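Local coordinates for protein uncharacterized hth-type transcriptional regulator YYBR (Bacillus subtilis, PDB 4A5N) that probably binds DNA as a redox-sensing MarR/DUF24-type (HxlR-like) transcriptional regulator, captured here in its reduced form, at residues I69-V74 with E83-E88. The protein carries 1 engineered substitution. Sequence-based numbering, arbitrary orientation.
Sequences IVHREV and EYSLTE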
ATOM      1  N   ILE B  69       1.118  12.202 -10.140  1.00 27.72           N
ATOM      2  CA  ILE B  69       0.575  10.913 -10.626  1.00 27.88           C
ATOM      3  C   ILE B  69      -0.657  11.055 -11.511  1.00 27.03           C
ATOM      4  O   ILE B  69      -0.901  10.252 -12.445  1.00 27.61           O
ATOM      5  CB  ILE B  69       0.155  10.049  -9.415  1.00 26.51           C
ATOM      6  CG1 ILE B  69       1.291   9.968  -8.372  1.00 28.71           C
ATOM      7  CG2 ILE B  69      -0.326   8.661  -9.860  1.00 25.78           C
ATOM      8  CD1 ILE B  69       2.604   9.395  -8.877  1.00 28.30           C
ATOM      9  N   VAL B  70      -1.401  12.113 -11.255  1.00 25.90           N
ATOM     10  CA  VAL B  70      -2.592  12.422 -11.998  1.00 26.33           C
ATOM     11  C   VAL B  70      -2.548  13.823 -12.594  1.00 27.56           C
ATOM     12  O   VAL B  70      -2.018  14.771 -11.994  1.00 29.44           O
ATOM     13  CB  VAL B  70      -3.839  12.227 -11.111  1.00 27.15           C
ATOM     14  CG1 VAL B  70      -5.097  12.825 -11.752  1.00 28.94           C
ATOM     15  CG2 VAL B  70      -4.025  10.743 -10.847  1.00 24.73           C
ATOM     16  N   HIS B  71      -3.066  13.915 -13.823  1.00 27.26           N
ATOM     17  CA  HIS B  71      -3.237  15.154 -14.531  1.00 28.56           C
ATOM     18  C   HIS B  71      -4.699  15.510 -14.460  1.00 27.65           C
ATOM     19  O   HIS B  71      -5.588  14.641 -14.672  1.00 26.08           O
ATOM     20  CB  HIS B  71      -2.765  15.032 -15.998  1.00 31.21           C
ATOM     21  CG  HIS B  71      -3.015  16.282 -16.811  1.00 33.89           C
ATOM     22  ND1 HIS B  71      -2.225  17.383 -16.734  1.00 38.05           N
ATOM     23  CD2 HIS B  71      -4.017  16.589 -17.709  1.00 35.74           C
ATOM     24  CE1 HIS B  71      -2.703  18.337 -17.548  1.00 38.37           C
ATOM     25  NE2 HIS B  71      -3.805  17.859 -18.145  1.00 37.55           N
ATOM     26  N   ARG B  72      -4.965  16.760 -14.097  1.00 28.68           N
ATOM     27  CA  ARG B  72      -6.334  17.316 -14.122  1.00 30.30           C
ATOM     28  C   ARG B  72      -6.456  18.359 -15.255  1.00 32.86           C
ATOM     29  O   ARG B  72      -5.914  19.477 -15.162  1.00 33.24           O
ATOM     30  CB  ARG B  72      -6.649  17.967 -12.778  1.00 30.22           C
ATOM     31  CG  ARG B  72      -8.060  18.506 -12.598  1.00 31.16           C
ATOM     32  CD  ARG B  72      -8.214  19.142 -11.218  1.00 33.35           C
ATOM     33  NE  ARG B  72      -9.621  19.408 -10.886  1.00 35.84           N
ATOM     34  CZ  ARG B  72     -10.260  20.577 -11.031  1.00 36.58           C
ATOM     35  NH1 ARG B  72      -9.644  21.664 -11.462  1.00 36.14           N
ATOM     36  NH2 ARG B  72     -11.545  20.653 -10.710  1.00 38.06           N
ATOM     37  N   GLU B  73      -7.171  17.973 -16.307  1.00 33.37           N
ATOM     38  CA  GLU B  73      -7.396  18.811 -17.465  1.00 33.98           C
ATOM     39  C   GLU B  73      -8.739  19.522 -17.320  1.00 33.27           C
ATOM     40  O   GLU B  73      -9.777  18.867 -17.246  1.00 30.20           O
ATOM     41  CB  GLU B  73      -7.396  17.948 -18.740  1.00 35.95           C
ATOM     42  CG  GLU B  73      -7.482  18.726 -20.056  1.00 37.66           C
ATOM     43  CD  GLU B  73      -6.265  19.619 -20.332  1.00 41.11           C
ATOM     44  OE1 GLU B  73      -5.139  19.282 -19.917  1.00 41.41           O
ATOM     45  OE2 GLU B  73      -6.438  20.670 -20.982  1.00 44.21           O
ATOM     46  N   VAL B  74      -8.698  20.850 -17.303  1.00 31.82           N
ATOM     47  CA  VAL B  74      -9.898  21.663 -17.232  1.00 35.01           C
ATOM     48  C   VAL B  74     -10.164  22.339 -18.581  1.00 38.09           C
ATOM     49  O   VAL B  74      -9.341  23.117 -19.077  1.00 36.97           O
ATOM     50  CB  VAL B  74      -9.805  22.716 -16.128  1.00 35.65           C
ATOM     51  CG1 VAL B  74     -11.118  23.462 -15.990  1.00 36.36           C
ATOM     52  CG2 VAL B  74      -9.426  22.051 -14.816  1.00 32.78           C
ATOM     53  N   GLU B  83     -11.361  16.456 -16.532  1.00 29.80           N
ATOM     54  CA  GLU B  83     -10.902  15.083 -16.780  1.00 30.57           C
ATOM     55  C   GLU B  83      -9.594  14.758 -16.065  1.00 29.28           C
ATOM     56  O   GLU B  83      -8.650  15.537 -16.115  1.00 30.72           O
ATOM     57  CB  GLU B  83     -10.715  14.879 -18.280  1.00 31.42           C
ATOM     58  CG  GLU B  83     -12.027  14.943 -19.038  1.00 34.07           C
ATOM     59  CD  GLU B  83     -11.843  14.839 -20.520  1.00 38.42           C
ATOM     60  OE1 GLU B  83     -10.744  15.189 -21.027  1.00 42.32           O
ATOM     61  OE2 GLU B  83     -12.801  14.380 -21.172  1.00 40.47           O
ATOM     62  N   TYR B  84      -9.588  13.613 -15.396  1.00 28.13           N
ATOM     63  CA  TYR B  84      -8.475  13.085 -14.613  1.00 27.54           C
ATOM     64  C   TYR B  84      -7.842  11.899 -15.354  1.00 28.31           C
ATOM     65  O   TYR B  84      -8.552  10.975 -15.789  1.00 27.92           O
ATOM     66  CB  TYR B  84      -8.985  12.608 -13.258  1.00 26.44           C
ATOM     67  CG  TYR B  84      -9.587  13.712 -12.468  1.00 26.19           C
ATOM     68  CD1 TYR B  84      -8.800  14.508 -11.646  1.00 26.73           C
ATOM     69  CD2 TYR B  84     -10.946  13.980 -12.550  1.00 27.50           C
ATOM     70  CE1 TYR B  84      -9.358  15.558 -10.932  1.00 28.43           C
ATOM     71  CE2 TYR B  84     -11.516  15.025 -11.829  1.00 28.40           C
ATOM     72  CZ  TYR B  84     -10.704  15.810 -11.028  1.00 29.73           C
ATOM     73  OH  TYR B  84     -11.233  16.845 -10.284  1.00 31.46           O
ATOM     74  N   SER B  85      -6.518  11.922 -15.474  1.00 27.54           N
ATOM     75  CA  SER B  85      -5.798  10.860 -16.154  1.00 27.05           C
ATOM     76  C   SER B  85      -4.498  10.591 -15.459  1.00 26.45           C
ATOM     77  O   SER B  85      -4.048  11.414 -14.611  1.00 27.69           O
ATOM     78  CB  SER B  85      -5.539  11.280 -17.587  1.00 26.69           C
ATOM     79  OG  SER B  85      -4.937  12.566 -17.643  1.00 28.95           O
ATOM     80  N   LEU B  86      -3.856   9.480 -15.830  1.00 24.57           N
ATOM     81  CA  LEU B  86      -2.549   9.171 -15.311  1.00 24.40           C
ATOM     82  C   LEU B  86      -1.528   9.940 -16.129  1.00 24.44           C
ATOM     83  O   LEU B  86      -1.609  10.032 -17.319  1.00 26.72           O
ATOM     84  CB  LEU B  86      -2.242   7.678 -15.358  1.00 25.13           C
ATOM     85  CG  LEU B  86      -3.131   6.699 -14.617  1.00 25.72           C
ATOM     86  CD1 LEU B  86      -2.608   5.280 -14.826  1.00 28.24           C
ATOM     87  CD2 LEU B  86      -3.167   7.086 -13.129  1.00 24.67           C
ATOM     88  N   THR B  87      -0.559  10.499 -15.455  1.00 24.76           N
ATOM     89  CA  THR B  87       0.587  11.092 -16.107  1.00 26.88           C
ATOM     90  C   THR B  87       1.510   9.940 -16.507  1.00 26.38           C
ATOM     91  O   THR B  87       1.369   8.811 -16.002  1.00 23.35           O
ATOM     92  CB  THR B  87       1.322  12.022 -15.129  1.00 27.99           C
ATOM     93  OG1 THR B  87       1.828  11.265 -14.020  1.00 25.04           O
ATOM     94  CG2 THR B  87       0.384  13.143 -14.624  1.00 28.11           C
ATOM     95  N   GLU B  88       2.471  10.212 -17.371  1.00 27.03           N
ATOM     96  CA  GLU B  88       3.515   9.251 -17.650  1.00 30.50           C
ATOM     97  C   GLU B  88       4.241   8.774 -16.374  1.00 27.45           C
ATOM     98  O   GLU B  88       4.533   7.606 -16.232  1.00 26.63           O
ATOM     99  CB  GLU B  88       4.507   9.809 -18.692  1.00 34.52           C
ATOM    100  CG  GLU B  88       3.896   9.883 -20.092  1.00 42.63           C
ATOM    101  CD  GLU B  88       3.102   8.618 -20.483  1.00 49.30           C
ATOM    102  OE1 GLU B  88       3.702   7.509 -20.555  1.00 52.76           O
ATOM    103  OE2 GLU B  88       1.858   8.721 -20.687  1.00 54.55           O
TER
HETATM  104  O   HOH W   1     -13.475  18.072 -10.400  1.00 47.20           O
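The two strands of the beta hairpin that forms the wing of this winged helix-turn-helix fold meet where V70-E73 runs antiparallel to E83-L86. H71 pairs with S85 and E73 with E83 as hydrogen-bonded pairs, two backbone bonds each; H71 N to S85 O measures 2.8 Å. At the hairpin base, T87 N donates to I69 O over 3.0 Å, just past the last bridge.

On the face of R72 and Y84, the two long side chains lie side by side, pointing the same way. R72 is extended, CG anti to the backbone N (chi1 -176°), which lays its methylenes along the tyrosine, CG 3.6 Å from Y84 CE1. Its NE bonds Y84 OH at 3.1 Å, nearly straight and in the guanidinium plane, although guanidinium and ring are turned 58° apart. A water joins R72 NH2 to the same hydroxyl. Tyrosine suits this place because its ring edge meets V70 CG1 while its hydroxyl reaches the arginine; a phenylalanine here would probably leave R72 NE without its acceptor and the water without one anchor.

On the other face, S85 OG lies 3.7 Å from H71 CB, and T87 CG2 packs 3.6 Å from H71 N, both side chains being short. H71 NE2 bonds E73 OE1 at 2.6 Å within its own strand, in the ring plane and on the oxygen's anti lone pair, likely favouring a positively charged imidazole. E83 OE1 hydrogen-bonds Y75 OH, and its OE2 forms a salt bridge with K39 NZ.

T87 is the N-cap of helix 88-91: its OG1 caps G90 N and bonds G68 O. I69, V70 and Y84 pack on helix 54-66, and L86 joins I69 and V70 against helix 28-35, so the hairpin base lies against the helical core.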